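Local coordinates for uncharacterized protein (Borrelia turicatae, PDB 5VJ4) that is of unknown biochemical function but is probably a surface lipoprotein of a relapsing fever spirochete and may bind lipids, at residues I124-G129 with G191-I196; Y137-K142 with Y198-G203; K161-A166 with P219-F224. All coordinates share one frame; numbering follows the deposited sequence.

Interaction 1: I124-G129 with G191-I196; sequences ISYIQG and GLVKGI. With SO4 (sulfate ion), chain C.
Tyr-126 and Val-193 form the close-packed part of this contact, where the C-terminal end of helix 118-128 meets the C-terminal half of helix 176-201. The two short axes run nearly perpendicular, at 96°, and approach to 8.9 Å. With CG anti to the backbone N (chi1 -179°), Tyr-126 lays its ring across toward the second helix, and its CE2 packs 3.8 Å from CG1 of Val-193. The phenol end continues past this point to a hydrogen bond with Asp-190, while Leu-160 of helix 145-171 also touches the buried ring. Beside it the backbones come together at Ile-127 and Lys-194, whose CA atoms lie 5.1 Å apart; the branches of Ile-127 turn off toward Ile-152, Thr-156 and Phe-210.

The looser side belongs to Lys-194, which remains partly exposed. Its bent chain runs past Gly-129, with Lys-194 CE 4.2 Å from Gly-129 CA, and brings NZ back beside the Tyr-126 ring, approaching it obliquely. The resulting cation-pi contact is off-centre, with Lys-194 NZ 4.1 Å from the Tyr-126 ring centroid and 33° from its normal. Lys-194 NZ also makes a weak hydrogen bond, 3.5 Å, to Tyr-126 O, a carbonyl that also accepts Gly-129 N where the helix stops. Farther out, Gln-128 NE2 donates to O1 of a sulfate ion at 3.2 Å and also bonds Leu-131 O. A lysine ammonium shared between an aromatic ring and a carbonyl of a helix's last turn implies modest electrostatic attraction, probably favoured by the negative end of the helix dipole, added to an apolar join.

Interaction 2: Y137-K142 with Y198-G203; sequences YDRLNK and YDFFHG. With SO4 (sulfate ion), chain F.
Arg-139, Phe-201 and Phe-200 carry this junction of an all-helical fold, in which an arginine of helix 133-141 reaches the C-terminal end of helix 176-201. Bent at chi2 (78°), the arginine chain turns its guanidinium toward the last turn, where Arg-139 NE donates to Phe-200 O at 2.7 Å with an N-H...O angle of 154°. That carbonyl oxygen is gripped twice: Gly-203 N, 3.0 Å from Phe-200 O, reaches it from the opposite face of the carbonyl plane, so the end of the helix is tied both to its own following turn and to a neighbouring helix.

The ring of Phe-200 lies over one face of the guanidinium, offset and inclined by 37°, with Phe-200 CE1 3.5 Å from Arg-139 NH2. Phe-201 instead presents its edge to the aliphatic base of the arginine, Phe-201 CD1 lying 3.7 Å from Arg-139 CB, and meets Leu-140 near the same plane. Both rings are buried; Phe-200 also meets the ring of Phe-210. Arg-139 NH2 bonds Phe-200 O weakly and also hydrogen-bonds Ile-205 O, and at the guanidinium edge it makes a weak, 3.5 Å hydrogen bond to O4 of a sulfate ion.

Interaction 3: K161-A166 with P219-F224; sequences KTKGEA and PRFRKF
Lys-163, whose chain crosses the Phe-221 ring, ends in a salt bridge from NZ to Asp-190 OD1. It reaches this carboxylate because its chain is extended throughout, starting with CG anti to the backbone N (chi1 -173°). On the way its methylenes pass over one face of the Phe-221 ring. Lys-163 CG stands 4.0 Å from the centroid of the Phe-221 ring and 19° off its normal, a CH-pi contact displaced toward the CE1 and CZ rim. Thus one side chain contributes its aliphatic stem to this interface and its charged tip to helix 176-201. The Phe-221 ring is further enclosed by that helix, where Tyr-189 meets it edge-to-face and Cys-186 touches it.

The contact packs the long helix 145-171 against the short helix 218-222 and the beginning of helix 224-229 in this all-helical fold. Ala-166 and Phe-221 mark the nearest backbones, with CA atoms 5.8 Å apart. The small methyl of Ala-166 permits this closeness: Ala-166 CB lies 3.7 Å from Phe-221 O and 4.0 Å from Phe-221 CB, while Phe-224 approaches the same methyl obliquely, Phe-224 CD2 to Ala-166 CB 4.3 Å. One turn earlier, Thr-162 is directed at the short helix, and its two branches meet different residues there. Thr-162 CG2 packs against Phe-221 CB at 3.6 Å, whereas OG1 lies beside the exposed Arg-222. Bent at chi3 (-78°), the arginine brings Arg-222 NH1 within 3.2 Å of Thr-162 OG1, an oblique approach to the guanidinium whose angle is too poor for a hydrogen bond.

How the interactions relate
Interactions 1 and 2 both use helix 176-201, and their centres lie 12 Å apart. They merge into continuous apolar packing: Ile-127 CD1 touches Phe-201 CZ at 3.6 Å, and Ile-124 CD1 meets Leu-140 CD1 at 3.7 Å. Interaction 3 is centred 16 Å from interaction 1 and touches it where Tyr-126 CE1 lies 3.7 Å from Lys-163 NZ, beside their common partner Asp-190. Interactions 2 and 3 do not meet; their nearest atoms are about 13 Å apart and their centres 26 Å, leaving interaction 1 as the bridge. The sulfates at interactions 1 and 2 probably come from the crystallisation liquor and mark no known functional site.

Interaction 1: I124-G129 with G191-I196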
loop_
_atom_site.group_PDB
_atom_site.type_symbol
_atom_site.label_atom_id
_atom_site.label_comp_id
_atom_site.label_asym_id
_atom_site.label_seq_id
_atom_site.Cartn_x
_atom_site.Cartn_y
_atom_site.Cartn_z
ATOM N N ILE A 124 17.498 17.301 -12.910
ATOM C CA ILE A 124 18.246 16.052 -12.864
ATOM C C ILE A 124 18.538 15.651 -11.409
ATOM O O ILE A 124 18.335 14.511 -11.031
ATOM C CB ILE A 124 19.520 16.141 -13.713
ATOM C CG1 ILE A 124 19.137 16.265 -15.189
ATOM C CG2 ILE A 124 20.377 14.917 -13.525
ATOM C CD1 ILE A 124 18.707 14.980 -15.858
ATOM N N SER A 125 18.938 16.602 -10.578
ATOM C CA SER A 125 19.162 16.279 -9.198
ATOM C C SER A 125 17.884 15.770 -8.531
ATOM O O SER A 125 17.921 14.830 -7.729
ATOM C CB SER A 125 19.707 17.464 -8.444
ATOM O OG SER A 125 19.599 17.203 -7.055
ATOM N N TYR A 126 16.761 16.382 -8.877
ATOM C CA TYR A 126 15.458 15.954 -8.364
ATOM C C TYR A 126 15.106 14.500 -8.732
ATOM O O TYR A 126 15.021 13.671 -7.832
ATOM C CB TYR A 126 14.392 16.902 -8.857
ATOM C CG TYR A 126 13.010 16.603 -8.383
ATOM C CD1 TYR A 126 12.613 16.942 -7.085
ATOM C CD2 TYR A 126 12.056 16.043 -9.261
ATOM C CE1 TYR A 126 11.310 16.702 -6.660
ATOM C CE2 TYR A 126 10.751 15.808 -8.856
ATOM C CZ TYR A 126 10.390 16.122 -7.553
ATOM O OH TYR A 126 9.115 15.851 -7.142
ATOM N N ILE A 127 14.934 14.182 -10.021
ATOM C CA ILE A 127 14.613 12.810 -10.372
ATOM C C ILE A 127 15.707 11.825 -10.010
ATOM O O ILE A 127 15.498 10.618 -10.079
ATOM C CB ILE A 127 14.220 12.611 -11.833
ATOM C CG1 ILE A 127 15.359 13.022 -12.750
ATOM C CG2 ILE A 127 12.940 13.360 -12.117
ATOM C CD1 ILE A 127 15.087 12.666 -14.195
ATOM N N GLN A 128 16.865 12.333 -9.613
ATOM C CA GLN A 128 17.960 11.448 -9.241
ATOM C C GLN A 128 17.600 10.622 -8.003
ATOM O O GLN A 128 17.956 9.453 -7.904
ATOM C CB GLN A 128 19.205 12.258 -8.956
ATOM C CG GLN A 128 20.513 11.531 -9.176
ATOM C CD GLN A 128 21.626 12.186 -8.403
ATOM O OE1 GLN A 128 21.797 13.412 -8.419
ATOM N NE2 GLN A 128 22.373 11.379 -7.690
ATOM N N GLY A 129 16.895 11.256 -7.065
ATOM C CA GLY A 129 16.544 10.657 -5.789
ATOM C C GLY A 129 17.753 10.192 -5.017
ATOM O O GLY A 129 18.609 10.988 -4.681
ATOM N N GLY A 191 7.933 11.078 -3.928
ATOM C CA GLY A 191 8.311 9.675 -3.961
ATOM C C GLY A 191 7.909 9.036 -5.250
ATOM O O GLY A 191 8.717 8.369 -5.896
ATOM N N LEU A 192 6.660 9.271 -5.650
ATOM C CA LEU A 192 6.119 8.603 -6.828
ATOM C C LEU A 192 6.864 9.059 -8.068
ATOM O O LEU A 192 7.233 8.235 -8.917
ATOM C CB LEU A 192 4.629 8.842 -6.943
ATOM C CG LEU A 192 3.765 8.112 -5.904
ATOM C CD1 LEU A 192 2.444 8.821 -5.793
ATOM C CD2 LEU A 192 3.535 6.676 -6.261
ATOM N N VAL A 193 7.139 10.359 -8.132
ATOM C CA VAL A 193 7.916 10.901 -9.228
ATOM C C VAL A 193 9.303 10.285 -9.248
ATOM O O VAL A 193 9.716 9.741 -10.297
ATOM C CB VAL A 193 7.964 12.430 -9.204
ATOM C CG1 VAL A 193 8.789 12.967 -10.384
ATOM C CG2 VAL A 193 6.547 12.972 -9.263
ATOM N N LYS A 194 9.995 10.311 -8.103
ATOM C CA LYS A 194 11.332 9.695 -8.043
ATOM C C LYS A 194 11.280 8.233 -8.480
ATOM O O LYS A 194 12.194 7.768 -9.158
ATOM C CB LYS A 194 11.993 9.883 -6.691
ATOM C CG LYS A 194 12.342 11.351 -6.397
ATOM C CD LYS A 194 12.123 11.710 -4.935
ATOM C CE LYS A 194 13.171 12.674 -4.379
ATOM N NZ LYS A 194 13.156 14.052 -4.944
ATOM N N GLY A 195 10.192 7.529 -8.165
ATOM C CA GLY A 195 9.968 6.164 -8.684
ATOM C C GLY A 195 9.996 6.074 -10.199
ATOM O O GLY A 195 10.626 5.186 -10.793
ATOM N N ILE A 196 9.335 7.017 -10.847
ATOM C CA ILE A 196 9.366 7.060 -12.310
ATOM C C ILE A 196 10.804 7.319 -12.715
ATOM O O ILE A 196 11.340 6.603 -13.578
ATOM C CB ILE A 196 8.418 8.126 -12.877
ATOM C CG1 ILE A 196 7.016 7.883 -12.323
ATOM C CG2 ILE A 196 8.446 8.119 -14.398
ATOM C CD1 ILE A 196 6.003 8.954 -12.613
HETATM S S SO4 C . 25.600 14.184 -6.306
HETATM O O1 SO4 C . 24.454 13.266 -6.157
HETATM O O2 SO4 C . 25.562 14.798 -7.650
HETATM O O3 SO4 C . 25.437 15.274 -5.347
HETATM O O4 SO4 C . 26.876 13.439 -6.092
#

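Interaction 2: Y137-K142 with Y198-G203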
loop_
_atom_site.group_PDB
_atom_site.type_symbol
_atom_site.label_atom_id
_atom_site.label_comp_id
_atom_site.label_asym_id
_atom_site.label_seq_id
_atom_site.Cartn_x
_atom_site.Cartn_y
_atom_site.Cartn_z
ATOM N N TYR A 137 24.526 9.155 -14.786
ATOM C CA TYR A 137 25.555 9.416 -15.815
ATOM C C TYR A 137 25.520 8.320 -16.880
ATOM O O TYR A 137 25.440 8.621 -18.082
ATOM C CB TYR A 137 26.974 9.542 -15.212
ATOM C CG TYR A 137 28.067 9.885 -16.233
ATOM C CD1 TYR A 137 28.472 11.205 -16.452
ATOM C CD2 TYR A 137 28.674 8.889 -16.986
ATOM C CE1 TYR A 137 29.426 11.515 -17.413
ATOM C CE2 TYR A 137 29.641 9.191 -17.938
ATOM C CZ TYR A 137 30.004 10.498 -18.149
ATOM O OH TYR A 137 30.966 10.781 -19.083
ATOM N N ASP A 138 25.585 7.058 -16.427
ATOM C CA ASP A 138 25.553 5.927 -17.350
ATOM C C ASP A 138 24.350 5.999 -18.266
ATOM O O ASP A 138 24.492 5.770 -19.468
ATOM C CB ASP A 138 25.585 4.588 -16.605
ATOM C CG ASP A 138 26.923 4.323 -15.928
ATOM O OD1 ASP A 138 27.963 4.461 -16.600
ATOM O OD2 ASP A 138 26.937 3.961 -14.729
ATOM N N ARG A 139 23.186 6.355 -17.708
ATOM C CA ARG A 139 21.972 6.407 -18.503
ATOM C C ARG A 139 22.051 7.548 -19.481
ATOM O O ARG A 139 21.947 7.315 -20.691
ATOM C CB ARG A 139 20.718 6.513 -17.641
ATOM C CG ARG A 139 19.422 6.245 -18.388
ATOM C CD ARG A 139 19.177 4.750 -18.615
ATOM N NE ARG A 139 17.784 4.495 -19.014
ATOM C CZ ARG A 139 17.271 4.586 -20.256
ATOM N NH1 ARG A 139 18.008 4.933 -21.296
ATOM N NH2 ARG A 139 15.997 4.319 -20.466
ATOM N N LEU A 140 22.273 8.766 -18.971
ATOM C CA LEU A 140 22.178 9.965 -19.823
ATOM C C LEU A 140 23.187 9.978 -20.973
ATOM O O LEU A 140 22.947 10.539 -22.043
ATOM C CB LEU A 140 22.312 11.230 -18.993
ATOM C CG LEU A 140 21.190 11.551 -18.013
ATOM C CD1 LEU A 140 21.400 12.914 -17.364
ATOM C CD2 LEU A 140 19.868 11.531 -18.744
ATOM N N ASN A 141 24.311 9.322 -20.748
ATOM C CA ASN A 141 25.405 9.354 -21.672
ATOM C C ASN A 141 25.031 8.698 -22.991
ATOM O O ASN A 141 25.188 9.308 -24.051
ATOM C CB ASN A 141 26.591 8.659 -21.020
ATOM C CG ASN A 141 27.880 8.898 -21.737
ATOM O OD1 ASN A 141 28.094 9.949 -22.371
ATOM N ND2 ASN A 141 28.761 7.916 -21.640
ATOM N N LYS A 142 24.488 7.487 -22.899
ATOM C CA LYS A 142 24.111 6.698 -24.058
ATOM C C LYS A 142 22.943 7.261 -24.890
ATOM O O LYS A 142 22.560 6.624 -25.866
ATOM C CB LYS A 142 23.804 5.260 -23.611
ATOM C CG LYS A 142 25.044 4.388 -23.442
ATOM C CD LYS A 142 24.717 2.899 -23.479
ATOM C CE LYS A 142 25.832 2.089 -24.144
ATOM N NZ LYS A 142 25.464 0.651 -24.309
ATOM N N TYR A 198 13.488 6.438 -11.048
ATOM C CA TYR A 198 14.102 5.126 -10.895
ATOM C C TYR A 198 13.828 4.208 -12.087
ATOM O O TYR A 198 14.762 3.737 -12.730
ATOM C CB TYR A 198 13.684 4.490 -9.578
ATOM C CG TYR A 198 14.376 3.175 -9.257
ATOM C CD1 TYR A 198 14.053 2.007 -9.965
ATOM C CD2 TYR A 198 15.319 3.078 -8.193
ATOM C CE1 TYR A 198 14.677 0.789 -9.678
ATOM C CE2 TYR A 198 15.939 1.854 -7.886
ATOM C CZ TYR A 198 15.609 0.714 -8.647
ATOM O OH TYR A 198 16.184 -0.518 -8.437
ATOM N N ASP A 199 12.566 3.981 -12.418
ATOM C CA ASP A 199 12.287 3.008 -13.474
ATOM C C ASP A 199 13.017 3.403 -14.735
ATOM O O ASP A 199 13.507 2.536 -15.477
ATOM C CB ASP A 199 10.792 2.837 -13.742
ATOM C CG ASP A 199 10.055 2.113 -12.615
ATOM O OD1 ASP A 199 10.664 1.308 -11.876
ATOM O OD2 ASP A 199 8.837 2.352 -12.476
ATOM N N PHE A 200 13.132 4.719 -14.938
ATOM C CA PHE A 200 13.767 5.248 -16.137
ATOM C C PHE A 200 15.288 5.029 -16.146
ATOM O O PHE A 200 15.828 4.505 -17.125
ATOM C CB PHE A 200 13.420 6.719 -16.351
ATOM C CG PHE A 200 14.320 7.390 -17.326
ATOM C CD1 PHE A 200 14.315 7.002 -18.664
ATOM C CD2 PHE A 200 15.220 8.370 -16.900
ATOM C CE1 PHE A 200 15.184 7.582 -19.554
ATOM C CE2 PHE A 200 16.081 8.969 -17.795
ATOM C CZ PHE A 200 16.068 8.573 -19.118
ATOM N N PHE A 201 15.959 5.420 -15.064
ATOM C CA PHE A 201 17.415 5.275 -14.980
ATOM C C PHE A 201 17.891 3.844 -15.047
ATOM O O PHE A 201 18.843 3.548 -15.774
ATOM C CB PHE A 201 17.982 6.029 -13.790
ATOM C CG PHE A 201 17.910 7.503 -13.981
ATOM C CD1 PHE A 201 18.582 8.102 -15.052
ATOM C CD2 PHE A 201 17.113 8.285 -13.168
ATOM C CE1 PHE A 201 18.484 9.468 -15.274
ATOM C CE2 PHE A 201 17.021 9.653 -13.381
ATOM C CZ PHE A 201 17.711 10.246 -14.434
ATOM N N HIS A 202 17.187 2.952 -14.352
ATOM C CA HIS A 202 17.482 1.533 -14.449
ATOM C C HIS A 202 16.925 0.821 -15.679
ATOM O O HIS A 202 17.013 -0.411 -15.760
ATOM C CB HIS A 202 17.109 0.806 -13.171
ATOM C CG HIS A 202 18.005 1.131 -12.030
ATOM N ND1 HIS A 202 17.562 1.794 -10.909
ATOM C CD2 HIS A 202 19.328 0.910 -11.843
ATOM C CE1 HIS A 202 18.568 1.947 -10.063
ATOM N NE2 HIS A 202 19.654 1.434 -10.610
ATOM N N GLY A 203 16.355 1.566 -16.626
ATOM C CA GLY A 203 16.017 0.983 -17.934
ATOM C C GLY A 203 14.681 0.293 -18.087
ATOM O O GLY A 203 14.388 -0.181 -19.188
HETATM S S SO4 F . 14.653 5.107 -25.041
HETATM O O1 SO4 F . 14.720 4.126 -26.143
HETATM O O2 SO4 F . 13.259 5.579 -24.880
HETATM O O3 SO4 F . 15.417 6.341 -25.336
HETATM O O4 SO4 F . 15.177 4.376 -23.855
#

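Interaction 3: K161-A166 with P219-F224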
loop_
_atom_site.group_PDB
_atom_site.type_symbol
_atom_site.label_atom_id
_atom_site.label_comp_id
_atom_site.label_asym_id
_atom_site.label_seq_id
_atom_site.Cartn_x
_atom_site.Cartn_y
_atom_site.Cartn_z
ATOM N N LYS A 161 8.240 23.655 -11.856
ATOM C CA LYS A 161 7.632 25.005 -11.850
ATOM C C LYS A 161 6.271 24.904 -11.170
ATOM O O LYS A 161 5.970 25.681 -10.232
ATOM C CB LYS A 161 7.565 25.636 -13.261
ATOM N N THR A 162 5.489 23.900 -11.593
ATOM C CA THR A 162 4.179 23.638 -10.993
ATOM C C THR A 162 4.301 23.387 -9.495
ATOM O O THR A 162 3.609 24.028 -8.700
ATOM C CB THR A 162 3.456 22.476 -11.683
ATOM O OG1 THR A 162 2.913 22.923 -12.923
ATOM C CG2 THR A 162 2.321 21.963 -10.841
ATOM N N LYS A 163 5.195 22.475 -9.121
ATOM C CA LYS A 163 5.428 22.168 -7.709
ATOM C C LYS A 163 5.783 23.419 -6.888
ATOM O O LYS A 163 5.452 23.517 -5.686
ATOM C CB LYS A 163 6.488 21.077 -7.562
ATOM C CG LYS A 163 6.669 20.571 -6.140
ATOM C CD LYS A 163 7.888 19.670 -5.984
ATOM C CE LYS A 163 8.113 19.391 -4.510
ATOM N NZ LYS A 163 9.436 18.788 -4.243
ATOM N N GLY A 164 6.428 24.377 -7.550
ATOM C CA GLY A 164 6.790 25.645 -6.914
ATOM C C GLY A 164 5.595 26.527 -6.603
ATOM O O GLY A 164 5.492 27.085 -5.491
ATOM N N GLU A 165 4.702 26.664 -7.589
ATOM C CA GLU A 165 3.411 27.329 -7.372
ATOM C C GLU A 165 2.706 26.702 -6.180
ATOM O O GLU A 165 2.343 27.390 -5.208
ATOM C CB GLU A 165 2.513 27.216 -8.601
ATOM C CG GLU A 165 3.156 27.593 -9.922
ATOM C CD GLU A 165 3.754 28.997 -9.941
ATOM O OE1 GLU A 165 4.489 29.267 -10.915
ATOM O OE2 GLU A 165 3.499 29.834 -9.019
ATOM N N ALA A 166 2.564 25.379 -6.242
ATOM C CA ALA A 166 1.913 24.638 -5.193
ATOM C C ALA A 166 2.565 24.942 -3.839
ATOM O O ALA A 166 1.883 25.086 -2.816
ATOM C CB ALA A 166 1.954 23.162 -5.511
ATOM N N PRO A 219 -1.225 18.395 -12.719
ATOM C CA PRO A 219 -2.551 18.605 -12.178
ATOM C C PRO A 219 -2.639 18.354 -10.676
ATOM O O PRO A 219 -3.334 19.102 -9.967
ATOM C CB PRO A 219 -3.365 17.527 -12.869
ATOM C CG PRO A 219 -2.723 17.365 -14.180
ATOM C CD PRO A 219 -1.282 17.454 -13.853
ATOM N N ARG A 220 -1.941 17.310 -10.211
ATOM C CA ARG A 220 -2.084 16.858 -8.851
ATOM C C ARG A 220 -1.525 17.883 -7.873
ATOM O O ARG A 220 -2.083 18.065 -6.784
ATOM C CB ARG A 220 -1.510 15.451 -8.662
ATOM C CG ARG A 220 -2.104 14.430 -9.631
ATOM C CD ARG A 220 -1.420 13.063 -9.550
ATOM N NE ARG A 220 -2.144 12.049 -10.295
ATOM C CZ ARG A 220 -1.583 11.050 -10.973
ATOM N NH1 ARG A 220 -0.273 10.921 -11.019
ATOM N NH2 ARG A 220 -2.338 10.179 -11.646
ATOM N N PHE A 221 -0.468 18.583 -8.288
ATOM C CA PHE A 221 0.103 19.668 -7.487
ATOM C C PHE A 221 -0.762 20.911 -7.617
ATOM O O PHE A 221 -1.146 21.502 -6.606
ATOM C CB PHE A 221 1.520 19.982 -7.921
ATOM C CG PHE A 221 2.551 19.043 -7.373
ATOM C CD1 PHE A 221 2.823 18.999 -6.026
ATOM C CD2 PHE A 221 3.296 18.237 -8.225
ATOM C CE1 PHE A 221 3.796 18.139 -5.519
ATOM C CE2 PHE A 221 4.268 17.373 -7.732
ATOM C CZ PHE A 221 4.516 17.322 -6.374
ATOM N N ARG A 222 -1.087 21.287 -8.859
ATOM C CA ARG A 222 -1.953 22.436 -9.116
ATOM C C ARG A 222 -3.212 22.448 -8.266
ATOM O O ARG A 222 -3.637 23.510 -7.793
ATOM C CB ARG A 222 -2.349 22.503 -10.572
ATOM C CG ARG A 222 -1.609 23.570 -11.330
ATOM C CD ARG A 222 -2.324 23.779 -12.637
ATOM N NE ARG A 222 -2.001 22.736 -13.606
ATOM C CZ ARG A 222 -0.888 22.695 -14.337
ATOM N NH1 ARG A 222 0.068 23.646 -14.210
ATOM N NH2 ARG A 222 -0.744 21.693 -15.206
ATOM N N LYS A 223 -3.756 21.253 -8.034
ATOM C CA LYS A 223 -5.004 21.054 -7.324
ATOM C C LYS A 223 -4.996 21.669 -5.912
ATOM O O LYS A 223 -6.049 21.965 -5.354
ATOM C CB LYS A 223 -5.351 19.551 -7.308
ATOM C CG LYS A 223 -6.781 19.174 -6.931
ATOM C CD LYS A 223 -7.790 19.685 -7.953
ATOM C CE LYS A 223 -9.101 18.917 -7.924
ATOM N NZ LYS A 223 -9.721 18.761 -6.594
ATOM N N PHE A 224 -3.816 21.915 -5.358
ATOM C CA PHE A 224 -3.736 22.469 -4.007
ATOM C C PHE A 224 -4.449 23.805 -3.897
ATOM O O PHE A 224 -5.224 24.027 -2.957
ATOM C CB PHE A 224 -2.279 22.599 -3.563
ATOM C CG PHE A 224 -1.622 21.293 -3.265
ATOM C CD1 PHE A 224 -2.127 20.092 -3.778
ATOM C CD2 PHE A 224 -0.474 21.255 -2.498
ATOM C CE1 PHE A 224 -1.510 18.882 -3.517
ATOM C CE2 PHE A 224 0.154 20.048 -2.241
ATOM C CZ PHE A 224 -0.361 18.867 -2.760
#